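Local coordinates for protein PrgA (Enterococcus faecalis, PDB 6Z9K) that extends far outside the enterococcal cell and provides surface exclusion against unwanted conjugation, represented here by its magnesium-bearing CAP domain, at residues Ser102-Phe105 / Ala106-Ala110; Met119-Val122 / Ile123-Asn126; Ile125-Ala128 / Ala129-Gly133; Lys135-Gly139 / Met140-Glu144. All coordinates share one frame; numbering follows the deposited sequence.

In the fold
Contact 1 lies on helix 100-112, contacts 2 and 3 follow one another along helix 122-132, and contact 4 is the loop leading on to strand 144-148. The two helices are joined by packing of Ile-109 on Ile-125 and on Ala-128, and by the amide of Asn-132, which reaches both Lys-104 and Asp-108. Asn-126 OD1 accepts from Tyr-137 N at 2.9 Å, tying contacts 2 and 3 to contact 4, while His-120 ND1 and Glu-144 OE1 meet at 2.7 Å. Contact 2 comes nearest the metal: the side chain of His-120 is about 3 Å from the bound magnesium ion and about 5 Å from that of His-185.

Contact 1 of 4, residues Ser102-Phe105 / Ala106-Ala110; sequences SIKF and AWDIA
On helix 100-112, the pairs Ile-103 with Trp-107, Lys-104 with Asp-108, and Phe-105 with Ile-109, each four residues apart, leave the helix on different faces. On the first face, CG2 of Ile-103 touches CD1 of the Trp-107 indole at 3.7 Å. CG1 of the isoleucine takes the position beside the backbone N (chi1 -66°), leaving CG2 opposite that N and directed forward along the helix. The same indole CD1 meets Ile-103 O at 3.1 Å, with the carbonyl near the ring plane at its edge. Beyond these two segments, Lys-73 makes a cation-pi contact with Trp-107.

The backbone is regular alpha-helix, with Trp-107 N giving its hydrogen to Ile-103 O at 2.9 Å and Ile-109 N to Phe-105 O at 3.0 Å. In the CAP fold, an alpha-beta-alpha sandwich, such a helix packs on the central sheet; here Ala-106 and Ile-109 rest on Ile-215 of strand 211-217, and Ser-102 OG bonds to Leu-197 O.

Phe-105 and Ile-109 face helix 122-132. The ring atom CE1 of Phe-105 lies 3.6 Å from CD1 of Ile-109, and Phe-134 and Tyr-143 add further aromatic contacts to this ring. On the remaining face Lys-104 runs extended until its last torsion bends, bringing NZ to OD2 of Asp-108 at 3.2 Å in a salt bridge. The ammonium arrives on the syn side, 18° out of the carboxylate plane. Both charged groups also bond to the amide of Asn-132, through OD1 and ND2 respectively.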
loop_
_atom_site.group_PDB
_atom_site.type_symbol
_atom_site.label_atom_id
_atom_site.label_comp_id
_atom_site.label_asym_id
_atom_site.label_seq_id
_atom_site.Cartn_x
_atom_site.Cartn_y
_atom_site.Cartn_z
ATOM N N SER A 102 -8.639 10.138 3.834
ATOM C CA SER A 102 -7.509 9.451 3.150
ATOM C C SER A 102 -8.028 8.730 1.893
ATOM O O SER A 102 -7.348 8.723 0.839
ATOM C CB SER A 102 -6.770 8.549 4.100
ATOM O OG SER A 102 -7.501 7.356 4.408
ATOM N N ILE A 103 -9.194 8.123 1.969
ATOM C CA ILE A 103 -9.831 7.403 0.825
ATOM C C ILE A 103 -10.147 8.408 -0.283
ATOM O O ILE A 103 -9.806 8.181 -1.435
ATOM C CB ILE A 103 -11.051 6.644 1.321
ATOM C CG1 ILE A 103 -10.601 5.533 2.266
ATOM C CG2 ILE A 103 -11.866 6.076 0.171
ATOM C CD1 ILE A 103 -11.784 4.886 2.979
ATOM N N LYS A 104 -10.782 9.507 0.060
ATOM C CA LYS A 104 -11.213 10.492 -0.968
ATOM C C LYS A 104 -9.975 11.048 -1.642
ATOM O O LYS A 104 -10.002 11.224 -2.872
ATOM C CB LYS A 104 -12.060 11.627 -0.377
ATOM C CG LYS A 104 -12.524 12.664 -1.399
ATOM C CD LYS A 104 -13.373 13.714 -0.771
ATOM C CE LYS A 104 -13.709 14.865 -1.691
ATOM N NZ LYS A 104 -12.515 15.637 -2.137
ATOM N N PHE A 105 -8.934 11.352 -0.888
ATOM C CA PHE A 105 -7.709 11.929 -1.454
ATOM C C PHE A 105 -7.135 10.906 -2.423
ATOM O O PHE A 105 -6.800 11.257 -3.607
ATOM C CB PHE A 105 -6.735 12.313 -0.345
ATOM C CG PHE A 105 -5.430 12.924 -0.752
ATOM C CD1 PHE A 105 -5.217 13.565 -1.970
ATOM C CD2 PHE A 105 -4.407 12.912 0.181
ATOM C CE1 PHE A 105 -4.010 14.165 -2.248
ATOM C CE2 PHE A 105 -3.198 13.494 -0.114
ATOM C CZ PHE A 105 -2.997 14.107 -1.318
ATOM N N ALA A 106 -6.993 9.654 -1.978
ATOM C CA ALA A 106 -6.410 8.624 -2.865
ATOM C C ALA A 106 -7.207 8.466 -4.174
ATOM O O ALA A 106 -6.605 8.360 -5.280
ATOM C CB ALA A 106 -6.352 7.292 -2.155
ATOM N N TRP A 107 -8.547 8.447 -4.088
ATOM C CA TRP A 107 -9.389 8.207 -5.284
ATOM C C TRP A 107 -9.354 9.444 -6.187
ATOM O O TRP A 107 -9.490 9.265 -7.423
ATOM C CB TRP A 107 -10.781 7.703 -4.880
ATOM C CG TRP A 107 -10.670 6.261 -4.490
ATOM C CD1 TRP A 107 -10.515 5.769 -3.218
ATOM C CD2 TRP A 107 -10.589 5.125 -5.372
ATOM N NE1 TRP A 107 -10.403 4.402 -3.252
ATOM C CE2 TRP A 107 -10.424 3.983 -4.563
ATOM C CE3 TRP A 107 -10.675 4.954 -6.757
ATOM C CZ2 TRP A 107 -10.353 2.693 -5.106
ATOM C CZ3 TRP A 107 -10.568 3.686 -7.288
ATOM C CH2 TRP A 107 -10.435 2.570 -6.468
ATOM N N ASP A 108 -9.206 10.648 -5.630
ATOM C CA ASP A 108 -9.001 11.847 -6.467
ATOM C C ASP A 108 -7.680 11.707 -7.244
ATOM O O ASP A 108 -7.661 12.021 -8.473
ATOM C CB ASP A 108 -9.137 13.124 -5.665
ATOM C CG ASP A 108 -10.552 13.506 -5.317
ATOM O OD1 ASP A 108 -11.511 12.829 -5.816
ATOM O OD2 ASP A 108 -10.691 14.451 -4.527
ATOM N N ILE A 109 -6.619 11.262 -6.585
ATOM C CA ILE A 109 -5.327 11.069 -7.316
ATOM C C ILE A 109 -5.578 10.090 -8.462
ATOM O O ILE A 109 -5.112 10.291 -9.563
ATOM C CB ILE A 109 -4.195 10.668 -6.372
ATOM C CG1 ILE A 109 -3.798 11.814 -5.422
ATOM C CG2 ILE A 109 -3.003 10.098 -7.169
ATOM C CD1 ILE A 109 -2.782 11.469 -4.371
ATOM N N ALA A 110 -6.277 8.997 -8.195
ATOM C CA ALA A 110 -6.486 7.923 -9.190
ATOM C C ALA A 110 -7.280 8.494 -10.371
ATOM O O ALA A 110 -6.840 8.309 -11.553
ATOM C CB ALA A 110 -7.147 6.737 -8.490
#

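Contact 2 of 4, residues Met119-Val122 / Ile123-Asn126; sequences MHDV and IAIN
Val-122 and Asp-121 bury the most surface here, and together with Ile-125 they open helix 122-132. Asp-121 is the N-cap. Its CG stands opposite the backbone N (chi1 -175°), which folds the carboxylate forward over the first turn, where OD1 accepts from Ala-124 N at 3.0 Å. The bond is nearly straight at the hydrogen, yet the N-H comes from above the carboxylate plane, 66° out of it. CG of the same carboxylate also presses on the methyl CB of Ala-124, at 3.4 Å, and OD2, also beside this methyl, accepts from Asp-114 N. A carboxylate in this position should be favoured by the partial positive charge of the helix start.

Such N-capping supplies an acceptor for an N-H of the first turn, which has no preceding helical carbonyl to meet it. The regular pattern then takes over: Asp-121 O accepts from Ile-125 N at 2.9 Å, and Val-122 O from Asn-126 N at 3.1 Å, while the Asn-126 amide turns to the loop that begins beyond the helix. Val-122 is the first helical residue, and much of its burial comes from the adjoining peptide of Ile-123; its CG2 stands between its own backbone N and carbonyl carbon.

Ile-125 packs against the carbonyl it bonds to, its CG1 3.2 Å from Asp-121 O. The isoleucine also packs on Ile-109 of helix 100-112, and its terminal CD1 continues to CB of His-120, at 4.0 Å, whose imidazole, held at ND1 by Glu-144, points on toward the magnesium site.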
loop_
_atom_site.group_PDB
_atom_site.type_symbol
_atom_site.label_atom_id
_atom_site.label_comp_id
_atom_site.label_asym_id
_atom_site.label_seq_id
_atom_site.Cartn_x
_atom_site.Cartn_y
_atom_site.Cartn_z
ATOM N N MET A 119 4.578 6.483 -14.940
ATOM C CA MET A 119 5.234 7.148 -13.787
ATOM C C MET A 119 4.186 7.906 -12.978
ATOM O O MET A 119 3.030 8.023 -13.400
ATOM C CB MET A 119 6.279 8.126 -14.301
ATOM C CG MET A 119 7.323 7.462 -15.133
ATOM S SD MET A 119 8.451 8.719 -15.769
ATOM C CE MET A 119 7.416 9.695 -16.854
ATOM N N HIS A 120 4.574 8.367 -11.798
ATOM C CA HIS A 120 3.748 9.306 -11.007
ATOM C C HIS A 120 3.239 10.421 -11.918
ATOM O O HIS A 120 4.038 11.034 -12.625
ATOM C CB HIS A 120 4.513 9.924 -9.859
ATOM C CG HIS A 120 5.083 8.931 -8.904
ATOM N ND1 HIS A 120 4.302 8.079 -8.165
ATOM C CD2 HIS A 120 6.364 8.581 -8.656
ATOM C CE1 HIS A 120 5.097 7.335 -7.365
ATOM N NE2 HIS A 120 6.361 7.627 -7.673
ATOM N N ASP A 121 1.954 10.761 -11.790
ATOM C CA ASP A 121 1.357 11.922 -12.489
ATOM C C ASP A 121 1.375 13.073 -11.484
ATOM O O ASP A 121 0.472 13.177 -10.665
ATOM C CB ASP A 121 -0.037 11.568 -12.989
ATOM C CG ASP A 121 -0.667 12.689 -13.823
ATOM O OD1 ASP A 121 -0.206 13.872 -13.697
ATOM O OD2 ASP A 121 -1.592 12.384 -14.593
ATOM N N VAL A 122 2.452 13.821 -11.461
ATOM C CA VAL A 122 2.642 14.861 -10.419
ATOM C C VAL A 122 1.588 15.937 -10.588
ATOM O O VAL A 122 1.199 16.506 -9.630
ATOM C CB VAL A 122 4.071 15.453 -10.397
ATOM C CG1 VAL A 122 5.078 14.353 -10.040
ATOM C CG2 VAL A 122 4.503 16.112 -11.659
ATOM N N ILE A 123 1.130 16.223 -11.798
ATOM C CA ILE A 123 0.061 17.241 -11.997
ATOM C C ILE A 123 -1.204 16.728 -11.322
ATOM O O ILE A 123 -1.869 17.485 -10.596
ATOM C CB ILE A 123 -0.188 17.497 -13.482
ATOM C CG1 ILE A 123 1.014 18.236 -14.055
ATOM C CG2 ILE A 123 -1.495 18.246 -13.668
ATOM C CD1 ILE A 123 0.960 18.421 -15.492
ATOM N N ALA A 124 -1.533 15.464 -11.501
ATOM C CA ALA A 124 -2.701 14.832 -10.880
ATOM C C ALA A 124 -2.566 14.850 -9.348
ATOM O O ALA A 124 -3.560 15.134 -8.623
ATOM C CB ALA A 124 -2.839 13.403 -11.319
ATOM N N ILE A 125 -1.395 14.491 -8.829
ATOM C CA ILE A 125 -1.221 14.396 -7.369
ATOM C C ILE A 125 -1.413 15.765 -6.733
ATOM O O ILE A 125 -2.124 15.870 -5.732
ATOM C CB ILE A 125 0.160 13.770 -7.082
ATOM C CG1 ILE A 125 0.210 12.306 -7.563
ATOM C CG2 ILE A 125 0.498 13.868 -5.608
ATOM C CD1 ILE A 125 1.634 11.742 -7.691
ATOM N N ASN A 126 -0.777 16.792 -7.282
ATOM C CA ASN A 126 -0.897 18.151 -6.723
ATOM C C ASN A 126 -2.297 18.739 -6.922
ATOM O O ASN A 126 -2.762 19.436 -6.019
ATOM C CB ASN A 126 0.181 19.033 -7.302
ATOM C CG ASN A 126 1.527 18.672 -6.709
ATOM O OD1 ASN A 126 1.650 18.625 -5.495
ATOM N ND2 ASN A 126 2.535 18.411 -7.542
#

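Contact 3 of 4, residues Ile125-Ala128 / Ala129-Gly133; sequences INKA and AKENG
Ala-129 begins the last turns of helix 122-132 by donating its N-H to Ile-125 O at 2.8 Å, and its CB sits 3.3 Å from that same oxygen. Small residues at 128 and 129 let helix 100-112 lie close, with Phe-105 on Ala-129 and Ile-109 on Ala-128. Lys-130 N repeats the backbone pattern with Asn-126 O, while the base of its side chain touches Glu-136 and the rest leads away.

Glu-131 carries the surface pairing. Its CG and CD run back past Lys-127 O, and OE2 receives NZ of Lys-127 at 2.7 Å through the syn lone pair. The lysine chain is extended except for a bend at its final torsion (chi4 -70°), which turns the ammonium onto the carboxylate; CG of Lys-127 is 3.4 Å from OE2. Tyr-112 serves both partners, its OH bonding to Glu-131 OE1 and its ring meeting the lysine in a cation-pi contact.

Asn-132 reaches Ala-128 O twice, from opposite faces of the carbonyl plane: its backbone N at 3.0 Å by a bent bond (135° at the hydrogen), its ND2 at 2.9 Å by a straight one (168°). Gly-133, at positive phi, follows in a Schellman motif, its N bonded to Lys-130 O at 3.2 Å. The ND2 bond to Ala-128 O, with those of the amide to Asp-108 and Lys-104, should fix the rotation of the Asn-132 side chain.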
loop_
_atom_site.group_PDB
_atom_site.type_symbol
_atom_site.label_atom_id
_atom_site.label_comp_id
_atom_site.label_asym_id
_atom_site.label_seq_id
_atom_site.Cartn_x
_atom_site.Cartn_y
_atom_site.Cartn_z
ATOM N N ILE A 125 -1.395 14.491 -8.829
ATOM C CA ILE A 125 -1.221 14.396 -7.369
ATOM C C ILE A 125 -1.413 15.765 -6.733
ATOM O O ILE A 125 -2.124 15.870 -5.732
ATOM C CB ILE A 125 0.160 13.770 -7.082
ATOM C CG1 ILE A 125 0.210 12.306 -7.563
ATOM C CG2 ILE A 125 0.498 13.868 -5.608
ATOM C CD1 ILE A 125 1.634 11.742 -7.691
ATOM N N ASN A 126 -0.777 16.792 -7.282
ATOM C CA ASN A 126 -0.897 18.151 -6.723
ATOM C C ASN A 126 -2.297 18.739 -6.922
ATOM O O ASN A 126 -2.762 19.436 -6.019
ATOM C CB ASN A 126 0.181 19.033 -7.302
ATOM C CG ASN A 126 1.527 18.672 -6.709
ATOM O OD1 ASN A 126 1.650 18.625 -5.495
ATOM N ND2 ASN A 126 2.535 18.411 -7.542
ATOM N N LYS A 127 -2.953 18.398 -8.016
ATOM C CA LYS A 127 -4.331 18.901 -8.208
ATOM C C LYS A 127 -5.232 18.276 -7.135
ATOM O O LYS A 127 -6.066 18.977 -6.514
ATOM C CB LYS A 127 -4.841 18.550 -9.596
ATOM C CG LYS A 127 -6.222 19.070 -9.947
ATOM C CD LYS A 127 -6.664 18.626 -11.341
ATOM C CE LYS A 127 -7.792 19.463 -11.895
ATOM N NZ LYS A 127 -9.100 19.266 -11.205
ATOM N N ALA A 128 -5.149 16.986 -6.947
ATOM C CA ALA A 128 -5.891 16.264 -5.901
ATOM C C ALA A 128 -5.530 16.850 -4.531
ATOM O O ALA A 128 -6.397 17.016 -3.687
ATOM C CB ALA A 128 -5.612 14.778 -5.961
ATOM N N ALA A 129 -4.249 17.084 -4.295
ATOM C CA ALA A 129 -3.813 17.602 -2.988
ATOM C C ALA A 129 -4.516 18.929 -2.738
ATOM O O ALA A 129 -5.178 19.099 -1.691
ATOM C CB ALA A 129 -2.320 17.732 -2.980
ATOM N N LYS A 130 -4.465 19.840 -3.691
ATOM C CA LYS A 130 -5.042 21.175 -3.454
ATOM C C LYS A 130 -6.545 21.043 -3.150
ATOM O O LYS A 130 -7.062 21.663 -2.193
ATOM C CB LYS A 130 -4.811 22.054 -4.664
ATOM C CG LYS A 130 -5.471 23.417 -4.490
ATOM C CD LYS A 130 -5.486 24.239 -5.724
ATOM C CE LYS A 130 -6.329 25.501 -5.523
ATOM N NZ LYS A 130 -5.492 26.659 -5.147
ATOM N N GLU A 131 -7.256 20.201 -3.911
ATOM C CA GLU A 131 -8.718 20.100 -3.753
ATOM C C GLU A 131 -9.093 19.427 -2.442
ATOM O O GLU A 131 -10.245 19.630 -1.984
ATOM C CB GLU A 131 -9.282 19.320 -4.908
ATOM C CG GLU A 131 -9.193 20.106 -6.195
ATOM C CD GLU A 131 -9.594 19.315 -7.434
ATOM O OE1 GLU A 131 -10.278 18.278 -7.299
ATOM O OE2 GLU A 131 -9.278 19.813 -8.533
ATOM N N ASN A 132 -8.190 18.646 -1.861
ATOM C CA ASN A 132 -8.433 17.937 -0.588
ATOM C C ASN A 132 -7.796 18.656 0.603
ATOM O O ASN A 132 -7.907 18.127 1.727
ATOM C CB ASN A 132 -7.966 16.478 -0.700
ATOM C CG ASN A 132 -8.944 15.657 -1.525
ATOM O OD1 ASN A 132 -9.936 15.182 -0.994
ATOM N ND2 ASN A 132 -8.749 15.595 -2.835
ATOM N N GLY A 133 -7.241 19.828 0.397
ATOM C CA GLY A 133 -6.721 20.680 1.469
ATOM C C GLY A 133 -5.296 20.324 1.837
ATOM O O GLY A 133 -4.836 20.808 2.904
#

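Contact 4 of 4, residues Lys135-Gly139 / Met140-Glu144; sequences KEYPG and MNYYE
Tyr-137 and Tyr-142 form the apolar centre as a T-shaped (edge-to-face) pair. The CD2 edge of Tyr-142 lies over one face of the Tyr-137 ring, toward its rim; the centroids are 5.0 Å apart and the planes are turned 64° from each other. Tyr-143 comes in from another direction, its OH lying in the plane of the Tyr-137 ring at the edge, 3.7 Å from CE1. Met-140 flanks the pair: its CB lies 4.0 Å from CB of Tyr-137 and over a face of Tyr-142, while two bends at chi2 and chi3 fold the sulfur back toward Gly-139.

The chain reverses in a type II beta turn from Tyr-137 to Met-140, closed by Met-140 N on Tyr-137 O at 3.0 Å, with Gly-139 at positive phi in its third place. Near the start of the loop, Tyr-143 OH donates to Lys-135 O at 2.7 Å, in the carbonyl plane and on a lone pair.

At the polar edge, Asn-141 OD1 accepts from Tyr-143 N, above the carbonyl plane, in an Asx turn; the further bond of the Asx motif comes from Glu-144 N, on a lone pair at 2.8 Å. ND2 returns to Glu-144 O at 3.0 Å. These three bonds fix the rotation of the amide and set the backbone entering strand 144-148, from which the Glu-144 side chain leaves toward His-120 and His-213.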
loop_
_atom_site.group_PDB
_atom_site.type_symbol
_atom_site.label_atom_id
_atom_site.label_comp_id
_atom_site.label_asym_id
_atom_site.label_seq_id
_atom_site.Cartn_x
_atom_site.Cartn_y
_atom_site.Cartn_z
ATOM N N LYS A 135 -1.035 20.279 1.005
ATOM C CA LYS A 135 0.016 21.102 0.410
ATOM C C LYS A 135 0.412 20.547 -0.950
ATOM O O LYS A 135 0.438 19.326 -1.143
ATOM C CB LYS A 135 1.230 21.161 1.331
ATOM C CG LYS A 135 0.893 21.869 2.631
ATOM C CD LYS A 135 1.970 21.716 3.650
ATOM C CE LYS A 135 1.704 22.705 4.760
ATOM N NZ LYS A 135 2.581 22.434 5.913
ATOM N N GLU A 136 0.707 21.475 -1.863
ATOM C CA GLU A 136 1.244 21.095 -3.187
ATOM C C GLU A 136 2.770 21.200 -3.171
ATOM O O GLU A 136 3.343 22.125 -2.540
ATOM C CB GLU A 136 0.712 22.014 -4.265
ATOM C CG GLU A 136 -0.771 21.926 -4.466
ATOM C CD GLU A 136 -1.196 22.768 -5.659
ATOM O OE1 GLU A 136 -1.838 23.830 -5.442
ATOM O OE2 GLU A 136 -0.900 22.309 -6.814
ATOM N N TYR A 137 3.408 20.384 -3.995
ATOM C CA TYR A 137 4.880 20.378 -4.204
ATOM C C TYR A 137 5.067 20.333 -5.715
ATOM O O TYR A 137 5.159 19.270 -6.273
ATOM C CB TYR A 137 5.486 19.181 -3.492
ATOM C CG TYR A 137 5.181 19.172 -2.013
ATOM C CD1 TYR A 137 4.028 18.600 -1.526
ATOM C CD2 TYR A 137 6.007 19.814 -1.107
ATOM C CE1 TYR A 137 3.692 18.629 -0.181
ATOM C CE2 TYR A 137 5.726 19.803 0.249
ATOM C CZ TYR A 137 4.553 19.247 0.720
ATOM O OH TYR A 137 4.328 19.301 2.073
ATOM N N PRO A 138 5.036 21.478 -6.405
ATOM C CA PRO A 138 5.040 21.523 -7.880
ATOM C C PRO A 138 6.157 20.670 -8.482
ATOM O O PRO A 138 7.287 20.775 -8.038
ATOM C CB PRO A 138 5.265 23.014 -8.117
ATOM C CG PRO A 138 4.496 23.660 -6.968
ATOM C CD PRO A 138 4.943 22.810 -5.794
ATOM N N GLY A 139 5.780 19.739 -9.350
ATOM C CA GLY A 139 6.725 18.859 -10.062
ATOM C C GLY A 139 7.191 17.650 -9.279
ATOM O O GLY A 139 7.948 16.840 -9.865
ATOM N N MET A 140 6.796 17.532 -8.011
ATOM C CA MET A 140 7.289 16.497 -7.097
ATOM C C MET A 140 6.104 15.657 -6.642
ATOM O O MET A 140 4.924 16.090 -6.715
ATOM C CB MET A 140 7.971 17.099 -5.857
ATOM C CG MET A 140 8.914 18.208 -6.170
ATOM S SD MET A 140 10.344 17.591 -7.039
ATOM C CE MET A 140 11.165 16.636 -5.770
ATOM N N ASN A 141 6.442 14.534 -6.092
ATOM C CA ASN A 141 5.458 13.607 -5.500
ATOM C C ASN A 141 5.951 13.220 -4.094
ATOM O O ASN A 141 6.886 12.453 -3.988
ATOM C CB ASN A 141 5.349 12.353 -6.351
ATOM C CG ASN A 141 4.794 11.212 -5.554
ATOM O OD1 ASN A 141 3.811 11.386 -4.832
ATOM N ND2 ASN A 141 5.423 10.053 -5.694
ATOM N N TYR A 142 5.299 13.697 -3.043
ATOM C CA TYR A 142 5.575 13.183 -1.685
ATOM C C TYR A 142 4.336 12.517 -1.110
ATOM O O TYR A 142 4.280 12.394 0.111
ATOM C CB TYR A 142 5.982 14.270 -0.699
ATOM C CG TYR A 142 7.180 15.045 -1.152
ATOM C CD1 TYR A 142 8.269 14.395 -1.727
ATOM C CD2 TYR A 142 7.214 16.408 -0.991
ATOM C CE1 TYR A 142 9.369 15.119 -2.187
ATOM C CE2 TYR A 142 8.344 17.129 -1.366
ATOM C CZ TYR A 142 9.389 16.487 -2.015
ATOM O OH TYR A 142 10.478 17.217 -2.443
ATOM N N TYR A 143 3.426 12.004 -1.920
ATOM C CA TYR A 143 2.191 11.384 -1.413
ATOM C C TYR A 143 2.036 9.926 -1.853
ATOM O O TYR A 143 1.364 9.194 -1.151
ATOM C CB TYR A 143 0.987 12.178 -1.914
ATOM C CG TYR A 143 0.839 13.526 -1.266
ATOM C CD1 TYR A 143 0.485 13.644 0.058
ATOM C CD2 TYR A 143 1.065 14.706 -1.993
ATOM C CE1 TYR A 143 0.348 14.868 0.672
ATOM C CE2 TYR A 143 0.905 15.942 -1.396
ATOM C CZ TYR A 143 0.528 16.030 -0.065
ATOM O OH TYR A 143 0.367 17.238 0.534
ATOM N N GLU A 144 2.564 9.568 -3.039
ATOM C CA GLU A 144 2.198 8.308 -3.706
ATOM C C GLU A 144 3.349 7.307 -3.807
ATOM O O GLU A 144 4.474 7.661 -4.211
ATOM C CB GLU A 144 1.665 8.662 -5.105
ATOM C CG GLU A 144 1.359 7.457 -5.972
ATOM C CD GLU A 144 0.779 7.870 -7.316
ATOM O OE1 GLU A 144 1.562 8.115 -8.233
ATOM O OE2 GLU A 144 -0.454 8.012 -7.342
#